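Long-range contacts in uncharacterized protein (Bacteroides vulgatus, PDB 4R8O), which is of unknown function but belongs to the DUF3836 family and folds as a single-layer antiparallel beta sheet: residues Asn7-Ala12 with Thr23-Glu28; Gly17-Glu22 with Tyr40-Asn45; Asn46-Asp51 with Ile69-Gly74; Ser77-Tyr82 with Glu97-Met102. All coordinates share one frame; numbering follows the deposited sequence.

In the fold
The four contacts follow one antiparallel sheet of seven strands laid side by side in chain order. Each joins the two strands of a hairpin. Interactions 1 and 2 share strand 18-28, their centres about 20 Å apart, and meet where Ala-12 packs on Val-19. Interactions 2 and 3 have centres about 10 Å apart and are joined by a probable hydrogen bond from Arg-48 NH2 to Tyr-42 OH, 2.6 Å. Interactions 3 and 4 are also about 10 Å apart between centres, and strands 62-73 and 78-86 pair between them. Interactions 1 and 4 lie about 28 Å apart, centre to centre, and involve the outermost strands.

Interaction 1. Residues Asn7-Ala12 with Thr23-Glu28; sequences NLIYNA and TIFKME
The Phe-25 ring meets Ile-9 and Asn-11 with its edge. Ile-9 O lies near the ring plane, 3.4 Å from Phe-25 CD1, and Asn-11 CB approaches Phe-25 CE1 in the same way. Thr-23 CG2 of the same strand lies over one face of this ring, toward the rim. On the opposite side of the sheet, the Tyr-10 ring lies alongside Ile-24, both side chains pointing the same way. Tyr-10 CD2 is 3.7 Å from Ile-24 CG1, which approaches the ring obliquely. Ile-24 CG2, the branch anti to its own backbone N, also touches Leu-8 CB at 3.8 Å. Beside Phe-25, Ile-9 crosses the selenomethionine Met-27 at about a right angle. The Met-27 chain bends at its last torsion (chi3 -57°), which brings CE against Ile-9 CG1 and CD1.

The backbones form two hydrogen-bonded pairs. Ile-9 and Phe-25 exchange both N-H groups, with Phe-25 N to Ile-9 O at 2.9 Å. Asn-11 and Thr-23 do the same, with Thr-23 N to Asn-11 O at 2.8 Å. Tyr-10 and Ile-24 are the non-hydrogen-bonded pair between them.

This is a beta hairpin at one margin of the single-layer sheet. Strand 8-15 is outermost within the chain. Strand 18-28 is flanked on its other side by strand 31-42, where Phe-25 touches Leu-32 and Asn-34, and Lys-26 makes a cation-pi contact with Tyr-35.

Interaction 2. Residues Gly17-Glu22 with Tyr40-Asn45; sequences GVVVSE and YKYDAN
Tyr-42 and Tyr-40 supply the donors of this contact, and the carbonyls of Val-19 and Val-20 accept them. Tyr-42 OH gives a hydrogen bond to Val-19 O at 2.9 Å. Arg-48 NH2 is its strongest polar partner, so this hydroxyl has two. Tyr-40 N binds Val-20 O at 3.0 Å with a fairly straight N-H (164°). Tyr-40 N stands above the plane of the Val-20 carbonyl, 50° out of it, and so not on a lone pair. Val-20 and Ser-21 both face Glu-13 of strand 8-15, a classic beta bulge in strand 18-28. Around it the pairing with the weakly bonded end of strand 31-42 is sparse, and side chains carry much of the contact. Tyr-42 CG lies opposite its carbonyl carbon (chi1 -64°), which sets the ring against Val-18. Val-18 CB sits over one face, 4.2 Å from the Tyr-42 ring centroid, in a CH-pi contact. Val-19 O lies near the plane of that ring, at its edge. A phenylalanine in place of Tyr-42 would probably leave Val-19 O and Arg-48 without the hydroxyl they share. Tyr-40 turns its ring edge to Ser-21 N and Glu-22 CB, with Tyr-40 CE2 4.0 Å from Glu-22 CB. Its ring also meets Arg-48 in a cation-pi contact.

Interaction 3. Residues Asn46-Asp51 with Ile69-Gly74; sequences NQRTED and IRYTYG
Gln-47 lies over one face of the Tyr-73 ring. Its side-chain amide is stacked on the ring, the planes 27° apart, with Gln-47 OE1 3.7 Å from Tyr-73 CD2. Gln-47 CG stands anti to the carbonyl carbon (chi1 -70°) and the chain then runs extended, which brings OE1 over the rim of that face, while CB lies by Tyr-73 CE2. Next, Arg-48 O accepts a hydrogen bond from Tyr-73 OH at 2.7 Å, in the carbonyl plane and on a lone pair. An alanine replacing Tyr-73 is likely to leave Arg-48 O without this donor and the Gln-47 amide without its stacking surface. Thr-49 O takes Tyr-71 N at 2.9 Å. Glu-50 and Arg-70 form a non-hydrogen-bonded pair and run side by side. Their salt bridge is long, Glu-50 OE1 to Arg-70 NE 3.9 Å, and no N-H points at the oxygen. Asp-51 pairs with Ile-69 through two weak backbone bonds, and its OD1 is bound by His-38. At the Gln-47 end of this hairpin contact, then, Arg-48 O is held by a tyrosine hydroxyl, while the next carbonyl, Thr-49 O, takes a backbone N-H. The Glu-50 to Arg-70 attraction is one of charge alone, and Arg-70 also makes a cation-pi contact with Tyr-83 of strand 78-86.

Interaction 4. Residues Ser77-Tyr82 with Glu97-Met102; sequences SMTTEY and EMTVTM
Tyr-82 and Met-98 cross at about a right angle; Met-98, like Met-78 and Met-102, is a selenomethionine. Met-98 CB is 3.7 Å from Tyr-82 CD1, and Met-98 O lies at the ring edge, near its plane. The remaining side chains mostly run alongside one another. Glu-81 and Thr-99 point the same way, with Glu-81 CG 3.9 Å from Thr-99 CG2. Thr-79 stands on that same side, between Thr-99 and Thr-101. Its methyl CG2, anti to the backbone N, touches Thr-99 CG2 at 3.7 Å, while its OG1 faces the methyl of Thr-101. On the other side of the sheet, Thr-80 lies beside Val-100. Thr-80 OG1 sits between the backbone N and the carbonyl carbon (chi1 89°), a placement that sets it 3.9 Å from Val-100 CB.

Two hydrogen-bonded pairs hold the backbones: Thr-80 with Val-100, and Met-78 with Met-102. Thr-80 N reaches Val-100 O at 2.9 Å, and Met-78 N reaches Met-102 O at the same distance. Ser-77 OG adds a weak bond to Met-102 O.

This hairpin closes the sheet at its C-terminal margin, where strand 91-102 is outermost within the chain. Strand 78-86 lies between it and strand 62-73, on which Met-78 packs against Tyr-71 and Tyr-73, and Tyr-82 against Ile-69.

Interaction 1. Residues Asn7-Ala12 with Thr23-Glu28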
# COMPACT_ATOMS: atom_id res chain seq x y z
N ASN A 7 3.66 16.81 7.84
CA ASN A 7 3.69 17.63 6.66
C ASN A 7 2.85 16.97 5.56
O ASN A 7 3.01 17.32 4.39
CB ASN A 7 5.16 17.80 6.23
CG ASN A 7 5.34 18.79 5.09
OD1 ASN A 7 4.50 19.66 4.87
ND2 ASN A 7 6.44 18.65 4.35
N LEU A 8 1.96 16.02 5.92
CA LEU A 8 1.26 15.21 4.89
C LEU A 8 -0.24 15.38 4.80
O LEU A 8 -0.93 15.49 5.81
CB LEU A 8 1.48 13.73 5.10
CG LEU A 8 2.92 13.26 5.20
CD1 LEU A 8 2.91 11.82 5.67
CD2 LEU A 8 3.63 13.41 3.86
N ILE A 9 -0.75 15.26 3.56
CA ILE A 9 -2.16 15.46 3.25
C ILE A 9 -2.76 14.23 2.57
O ILE A 9 -2.21 13.69 1.61
CB ILE A 9 -2.32 16.69 2.37
CG1 ILE A 9 -1.79 17.95 3.11
CG2 ILE A 9 -3.76 16.88 2.02
CD1 ILE A 9 -0.37 18.35 2.72
N TYR A 10 -3.95 13.86 3.02
CA TYR A 10 -4.56 12.60 2.66
C TYR A 10 -5.85 12.78 1.87
O TYR A 10 -6.69 13.61 2.22
CB TYR A 10 -4.85 11.81 3.94
CG TYR A 10 -3.58 11.55 4.74
CD1 TYR A 10 -3.11 12.50 5.67
CD2 TYR A 10 -2.82 10.38 4.57
CE1 TYR A 10 -1.95 12.29 6.40
CE2 TYR A 10 -1.65 10.15 5.31
CZ TYR A 10 -1.21 11.11 6.23
OH TYR A 10 -0.03 10.93 6.98
N ASN A 11 -6.01 11.98 0.82
CA ASN A 11 -7.30 11.82 0.17
C ASN A 11 -7.61 10.36 -0.13
O ASN A 11 -6.84 9.69 -0.84
CB ASN A 11 -7.36 12.56 -1.13
CG ASN A 11 -8.71 12.40 -1.80
OD1 ASN A 11 -9.72 13.01 -1.38
ND2 ASN A 11 -8.76 11.56 -2.82
N ALA A 12 -8.79 9.92 0.33
CA ALA A 12 -9.24 8.55 0.25
C ALA A 12 -10.33 8.38 -0.78
O ALA A 12 -11.25 9.22 -0.89
CB ALA A 12 -9.78 8.11 1.60
N THR A 23 -4.36 8.48 -1.33
CA THR A 23 -3.24 9.20 -1.90
C THR A 23 -2.71 10.16 -0.83
O THR A 23 -3.47 10.77 -0.08
CB THR A 23 -3.69 9.92 -3.15
OG1 THR A 23 -4.37 8.99 -4.01
CG2 THR A 23 -2.52 10.48 -3.90
N ILE A 24 -1.39 10.27 -0.77
CA ILE A 24 -0.72 11.13 0.22
C ILE A 24 0.09 12.11 -0.59
O ILE A 24 0.74 11.74 -1.59
CB ILE A 24 0.13 10.35 1.24
CG1 ILE A 24 -0.69 9.20 1.85
CG2 ILE A 24 0.58 11.27 2.37
CD1 ILE A 24 0.13 8.16 2.60
N PHE A 25 0.01 13.37 -0.19
CA PHE A 25 0.70 14.43 -0.88
C PHE A 25 1.54 15.23 0.11
O PHE A 25 1.30 15.18 1.31
CB PHE A 25 -0.26 15.45 -1.47
CG PHE A 25 -1.41 14.88 -2.26
CD1 PHE A 25 -2.62 14.56 -1.63
CD2 PHE A 25 -1.35 14.82 -3.67
CE1 PHE A 25 -3.72 14.10 -2.37
CE2 PHE A 25 -2.48 14.38 -4.41
CZ PHE A 25 -3.65 13.99 -3.76
N LYS A 26 2.48 15.99 -0.44
CA LYS A 26 3.13 17.09 0.26
C LYS A 26 2.54 18.38 -0.33
O LYS A 26 2.08 18.39 -1.48
CB LYS A 26 4.63 17.04 0.04
CG LYS A 26 5.30 15.79 0.62
CD LYS A 26 6.79 15.76 0.30
CE LYS A 26 7.53 14.68 1.08
NZ LYS A 26 8.98 14.69 0.71
N MSE A 27 2.55 19.47 0.45
CA MSE A 27 2.01 20.74 -0.01
C MSE A 27 2.89 21.92 0.21
O MSE A 27 3.10 22.34 1.35
CB MSE A 27 0.69 20.97 0.66
CG MSE A 27 -0.16 21.93 -0.15
SE MSE A 27 -1.56 22.54 1.06
CE MSE A 27 -2.36 20.88 1.57
N GLU A 28 3.40 22.48 -0.89
CA GLU A 28 4.09 23.77 -0.88
C GLU A 28 3.05 24.88 -1.05
O GLU A 28 2.74 25.29 -2.17
CB GLU A 28 5.14 23.83 -1.99
CG GLU A 28 6.06 25.04 -1.93
CD GLU A 28 6.95 25.07 -0.70
OE1 GLU A 28 7.19 24.01 -0.08
OE2 GLU A 28 7.43 26.17 -0.35

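Interaction 2. Residues Gly17-Glu22 with Tyr40-Asn45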
# COMPACT_ATOMS: atom_id res chain seq x y z
N GLY A 17 -18.30 1.54 0.97
CA GLY A 17 -17.99 1.67 2.39
C GLY A 17 -16.55 1.42 2.75
O GLY A 17 -16.15 1.71 3.88
N VAL A 18 -15.76 0.88 1.81
CA VAL A 18 -14.36 0.62 2.06
C VAL A 18 -13.49 1.43 1.14
O VAL A 18 -13.70 1.46 -0.07
CB VAL A 18 -13.96 -0.88 1.94
CG1 VAL A 18 -14.55 -1.65 3.11
CG2 VAL A 18 -14.36 -1.50 0.61
N VAL A 19 -12.46 2.01 1.76
CA VAL A 19 -11.36 2.67 1.07
C VAL A 19 -10.52 1.74 0.18
O VAL A 19 -9.78 0.91 0.67
CB VAL A 19 -10.43 3.42 2.05
CG1 VAL A 19 -11.17 4.58 2.68
CG2 VAL A 19 -9.87 2.53 3.15
N VAL A 20 -10.63 1.91 -1.13
CA VAL A 20 -9.95 1.09 -2.14
C VAL A 20 -8.59 1.67 -2.44
O VAL A 20 -7.72 1.01 -2.99
CB VAL A 20 -10.79 1.07 -3.45
CG1 VAL A 20 -10.13 0.25 -4.58
CG2 VAL A 20 -12.15 0.51 -3.14
N SER A 21 -8.42 2.93 -2.11
CA SER A 21 -7.20 3.62 -2.38
C SER A 21 -7.10 4.86 -1.51
O SER A 21 -8.11 5.44 -1.10
CB SER A 21 -7.16 4.03 -3.84
OG SER A 21 -6.05 4.87 -4.12
N GLU A 22 -5.86 5.29 -1.29
CA GLU A 22 -5.60 6.54 -0.60
C GLU A 22 -4.33 7.18 -1.15
O GLU A 22 -3.34 6.51 -1.38
CB GLU A 22 -5.45 6.25 0.86
CG GLU A 22 -5.44 7.49 1.69
CD GLU A 22 -4.85 7.25 3.04
OE1 GLU A 22 -3.67 6.86 3.09
OE2 GLU A 22 -5.56 7.44 4.03
N TYR A 40 -5.55 -0.70 -1.80
CA TYR A 40 -6.02 -1.74 -0.90
C TYR A 40 -6.97 -2.75 -1.58
O TYR A 40 -7.75 -2.34 -2.41
CB TYR A 40 -6.82 -1.09 0.22
CG TYR A 40 -6.08 -0.04 0.95
CD1 TYR A 40 -5.07 -0.39 1.82
CD2 TYR A 40 -6.40 1.30 0.80
CE1 TYR A 40 -4.38 0.59 2.53
CE2 TYR A 40 -5.72 2.29 1.49
CZ TYR A 40 -4.71 1.93 2.36
OH TYR A 40 -4.01 2.90 3.03
N LYS A 41 -6.92 -4.02 -1.18
CA LYS A 41 -7.83 -5.08 -1.67
C LYS A 41 -8.43 -5.73 -0.47
O LYS A 41 -7.81 -5.77 0.58
CB LYS A 41 -7.07 -6.15 -2.48
CG LYS A 41 -6.14 -5.55 -3.52
CD LYS A 41 -5.80 -6.44 -4.70
CE LYS A 41 -5.41 -5.58 -5.92
NZ LYS A 41 -6.38 -4.50 -6.35
N TYR A 42 -9.62 -6.28 -0.61
CA TYR A 42 -10.34 -6.90 0.52
C TYR A 42 -10.82 -8.27 0.11
O TYR A 42 -10.87 -8.55 -1.07
CB TYR A 42 -11.51 -5.99 0.95
CG TYR A 42 -11.05 -4.63 1.50
CD1 TYR A 42 -10.61 -3.62 0.64
CD2 TYR A 42 -11.02 -4.36 2.87
CE1 TYR A 42 -10.14 -2.38 1.12
CE2 TYR A 42 -10.55 -3.13 3.36
CZ TYR A 42 -10.11 -2.15 2.49
OH TYR A 42 -9.66 -0.93 2.95
N ASP A 43 -11.10 -9.15 1.07
CA ASP A 43 -11.70 -10.46 0.75
C ASP A 43 -13.23 -10.31 0.64
O ASP A 43 -13.72 -9.21 0.66
CB ASP A 43 -11.29 -11.50 1.78
CG ASP A 43 -11.71 -11.17 3.19
OD1 ASP A 43 -12.80 -10.58 3.44
OD2 ASP A 43 -10.90 -11.48 4.06
N ALA A 44 -13.95 -11.43 0.56
CA ALA A 44 -15.43 -11.42 0.50
C ALA A 44 -16.06 -10.98 1.82
O ALA A 44 -16.95 -10.12 1.83
CB ALA A 44 -15.97 -12.79 0.09
N ASN A 45 -15.53 -11.51 2.92
CA ASN A 45 -15.90 -11.01 4.26
C ASN A 45 -15.48 -9.57 4.52
O ASN A 45 -15.78 -9.04 5.58
CB ASN A 45 -15.31 -11.90 5.35
CG ASN A 45 -15.92 -13.28 5.37
OD1 ASN A 45 -17.06 -13.48 4.95
ND2 ASN A 45 -15.15 -14.25 5.85

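Interaction 3. Residues Asn46-Asp51 with Ile69-Gly74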
# COMPACT_ATOMS: atom_id res chain seq x y z
N ASN A 46 -14.74 -8.96 3.59
CA ASN A 46 -14.46 -7.50 3.57
C ASN A 46 -13.39 -6.98 4.52
O ASN A 46 -13.41 -5.82 4.92
CB ASN A 46 -15.76 -6.65 3.64
CG ASN A 46 -16.03 -5.87 2.36
OD1 ASN A 46 -15.79 -6.36 1.24
ND2 ASN A 46 -16.53 -4.67 2.50
N GLN A 47 -12.46 -7.87 4.84
CA GLN A 47 -11.25 -7.63 5.59
C GLN A 47 -10.13 -7.40 4.61
O GLN A 47 -10.13 -7.95 3.49
CB GLN A 47 -10.92 -8.84 6.44
CG GLN A 47 -11.90 -9.05 7.58
CD GLN A 47 -11.61 -10.34 8.32
OE1 GLN A 47 -11.36 -11.39 7.69
NE2 GLN A 47 -11.66 -10.30 9.64
N ARG A 48 -9.19 -6.55 5.03
CA ARG A 48 -8.19 -6.06 4.15
C ARG A 48 -7.16 -7.14 3.88
O ARG A 48 -6.66 -7.77 4.80
CB ARG A 48 -7.50 -4.85 4.74
CG ARG A 48 -6.50 -4.21 3.78
CD ARG A 48 -6.01 -2.90 4.35
NE ARG A 48 -7.02 -1.83 4.21
CZ ARG A 48 -7.04 -0.68 4.88
NH1 ARG A 48 -6.13 -0.40 5.83
NH2 ARG A 48 -8.02 0.21 4.64
N THR A 49 -6.78 -7.28 2.61
CA THR A 49 -5.86 -8.33 2.17
C THR A 49 -4.54 -7.84 1.64
O THR A 49 -3.53 -8.50 1.85
CB THR A 49 -6.58 -9.20 1.16
OG1 THR A 49 -7.35 -10.12 1.94
CG2 THR A 49 -5.65 -10.00 0.29
N GLU A 50 -4.55 -6.74 0.92
CA GLU A 50 -3.31 -6.13 0.43
C GLU A 50 -3.26 -4.69 0.86
O GLU A 50 -4.24 -4.12 1.31
CB GLU A 50 -3.26 -6.18 -1.08
CG GLU A 50 -1.89 -6.22 -1.73
CD GLU A 50 -2.04 -6.64 -3.17
OE1 GLU A 50 -2.40 -7.83 -3.42
OE2 GLU A 50 -1.89 -5.79 -4.06
N ASP A 51 -2.09 -4.11 0.71
CA ASP A 51 -1.87 -2.70 0.92
C ASP A 51 -0.64 -2.40 0.12
O ASP A 51 0.45 -2.40 0.66
CB ASP A 51 -1.66 -2.40 2.43
CG ASP A 51 -1.19 -0.97 2.71
OD1 ASP A 51 -0.90 -0.23 1.75
OD2 ASP A 51 -1.12 -0.57 3.91
N ILE A 69 2.18 -5.22 1.33
CA ILE A 69 1.89 -6.02 2.49
C ILE A 69 0.64 -6.84 2.22
O ILE A 69 -0.31 -6.33 1.62
CB ILE A 69 1.53 -5.15 3.67
CG1 ILE A 69 2.58 -4.05 3.88
CG2 ILE A 69 1.40 -6.02 4.91
CD1 ILE A 69 2.14 -2.97 4.85
N ARG A 70 0.63 -8.08 2.71
CA ARG A 70 -0.47 -9.03 2.49
C ARG A 70 -0.84 -9.64 3.80
O ARG A 70 0.05 -10.01 4.56
CB ARG A 70 -0.06 -10.08 1.48
CG ARG A 70 0.07 -9.44 0.10
CD ARG A 70 0.15 -10.38 -1.11
NE ARG A 70 0.78 -9.61 -2.17
CZ ARG A 70 1.34 -10.08 -3.29
NH1 ARG A 70 1.35 -11.38 -3.59
NH2 ARG A 70 1.91 -9.21 -4.14
N TYR A 71 -2.13 -9.69 4.10
CA TYR A 71 -2.63 -10.10 5.41
C TYR A 71 -3.41 -11.37 5.24
O TYR A 71 -4.13 -11.53 4.24
CB TYR A 71 -3.53 -9.02 5.97
CG TYR A 71 -2.86 -7.65 6.21
CD1 TYR A 71 -2.13 -7.40 7.38
CD2 TYR A 71 -3.02 -6.59 5.30
CE1 TYR A 71 -1.56 -6.14 7.63
CE2 TYR A 71 -2.45 -5.33 5.54
CZ TYR A 71 -1.72 -5.12 6.71
OH TYR A 71 -1.17 -3.89 6.99
N THR A 72 -3.20 -12.31 6.16
CA THR A 72 -3.89 -13.59 6.16
C THR A 72 -4.48 -13.81 7.52
O THR A 72 -3.83 -13.58 8.55
CB THR A 72 -2.92 -14.70 5.85
OG1 THR A 72 -2.25 -14.38 4.63
CG2 THR A 72 -3.64 -16.04 5.74
N TYR A 73 -5.72 -14.28 7.53
CA TYR A 73 -6.48 -14.41 8.75
C TYR A 73 -6.67 -15.90 8.99
O TYR A 73 -7.30 -16.58 8.20
CB TYR A 73 -7.80 -13.65 8.65
CG TYR A 73 -7.60 -12.17 8.35
CD1 TYR A 73 -7.22 -11.28 9.36
CD2 TYR A 73 -7.77 -11.67 7.05
CE1 TYR A 73 -7.04 -9.93 9.09
CE2 TYR A 73 -7.57 -10.32 6.77
CZ TYR A 73 -7.19 -9.45 7.79
OH TYR A 73 -7.01 -8.12 7.50
N GLY A 74 -6.11 -16.37 10.11
CA GLY A 74 -6.26 -17.73 10.61
C GLY A 74 -7.38 -17.59 11.62
O GLY A 74 -7.98 -16.53 11.74

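Interaction 4. Residues Ser77-Tyr82 with Glu97-Met102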
# COMPACT_ATOMS: atom_id res chain seq x y z
N SER A 77 -5.17 -16.19 14.55
CA SER A 77 -3.92 -15.60 14.15
C SER A 77 -4.01 -14.85 12.82
O SER A 77 -4.59 -15.34 11.86
CB SER A 77 -2.89 -16.74 14.08
OG SER A 77 -1.69 -16.35 13.46
N MSE A 78 -3.46 -13.64 12.79
CA MSE A 78 -3.23 -12.94 11.54
C MSE A 78 -1.78 -13.02 11.18
O MSE A 78 -0.92 -12.74 12.01
CB MSE A 78 -3.58 -11.47 11.61
CG MSE A 78 -3.59 -10.85 10.21
SE MSE A 78 -4.15 -8.98 10.28
CE MSE A 78 -2.73 -8.16 11.36
N THR A 79 -1.50 -13.31 9.91
CA THR A 79 -0.14 -13.30 9.38
C THR A 79 0.04 -12.19 8.34
O THR A 79 -0.72 -12.12 7.37
CB THR A 79 0.19 -14.64 8.74
OG1 THR A 79 -0.17 -15.70 9.64
CG2 THR A 79 1.68 -14.72 8.40
N THR A 80 1.08 -11.37 8.52
CA THR A 80 1.37 -10.25 7.62
C THR A 80 2.69 -10.54 6.96
O THR A 80 3.68 -10.85 7.62
CB THR A 80 1.45 -8.90 8.36
OG1 THR A 80 2.78 -8.67 8.81
CG2 THR A 80 0.55 -8.88 9.55
N GLU A 81 2.71 -10.46 5.64
CA GLU A 81 3.92 -10.72 4.88
C GLU A 81 4.27 -9.52 4.05
O GLU A 81 3.36 -8.90 3.50
CB GLU A 81 3.69 -11.88 3.96
CG GLU A 81 3.47 -13.20 4.64
CD GLU A 81 3.24 -14.29 3.59
OE1 GLU A 81 2.22 -14.20 2.87
OE2 GLU A 81 4.09 -15.20 3.46
N TYR A 82 5.56 -9.26 3.88
CA TYR A 82 6.03 -8.04 3.25
C TYR A 82 6.76 -8.40 1.99
O TYR A 82 7.63 -9.28 2.01
CB TYR A 82 7.01 -7.32 4.20
CG TYR A 82 6.37 -6.92 5.51
CD1 TYR A 82 6.39 -7.76 6.63
CD2 TYR A 82 5.76 -5.69 5.64
CE1 TYR A 82 5.78 -7.37 7.85
CE2 TYR A 82 5.18 -5.29 6.84
CZ TYR A 82 5.18 -6.12 7.92
OH TYR A 82 4.54 -5.66 9.05
N GLU A 97 11.86 -12.98 5.88
CA GLU A 97 12.65 -12.57 7.00
C GLU A 97 11.77 -11.70 7.88
O GLU A 97 11.94 -11.70 9.06
CB GLU A 97 13.86 -11.74 6.52
CG GLU A 97 14.43 -12.17 5.14
CD GLU A 97 15.10 -11.06 4.36
OE1 GLU A 97 15.91 -10.32 4.95
OE2 GLU A 97 14.82 -10.97 3.14
N MSE A 98 10.84 -10.95 7.28
CA MSE A 98 10.06 -9.94 8.02
C MSE A 98 8.68 -10.40 8.38
O MSE A 98 8.01 -9.72 9.15
CB MSE A 98 9.95 -8.70 7.15
CG MSE A 98 11.29 -8.01 6.91
SE MSE A 98 11.93 -7.07 8.53
CE MSE A 98 10.34 -5.90 8.66
N THR A 99 8.23 -11.57 7.91
CA THR A 99 6.90 -12.07 8.20
C THR A 99 6.59 -12.06 9.68
O THR A 99 7.46 -12.41 10.47
CB THR A 99 6.73 -13.51 7.68
OG1 THR A 99 7.02 -13.54 6.28
CG2 THR A 99 5.33 -14.03 7.91
N VAL A 100 5.36 -11.74 10.04
CA VAL A 100 4.89 -11.71 11.42
C VAL A 100 3.57 -12.47 11.58
O VAL A 100 2.70 -12.39 10.73
CB VAL A 100 4.66 -10.25 11.84
CG1 VAL A 100 3.91 -10.16 13.17
CG2 VAL A 100 5.99 -9.50 11.88
N THR A 101 3.42 -13.12 12.72
CA THR A 101 2.25 -13.87 13.03
C THR A 101 1.91 -13.55 14.46
O THR A 101 2.71 -13.83 15.35
CB THR A 101 2.54 -15.38 12.90
OG1 THR A 101 3.18 -15.63 11.64
CG2 THR A 101 1.28 -16.18 12.99
N MSE A 102 0.74 -12.95 14.67
CA MSE A 102 0.24 -12.60 16.01
C MSE A 102 -1.20 -13.01 16.16
O MSE A 102 -1.89 -13.32 15.18
CB MSE A 102 0.43 -11.10 16.15
CG MSE A 102 1.90 -10.71 16.37
SE MSE A 102 2.25 -8.79 16.07
CE MSE A 102 0.97 -8.16 17.43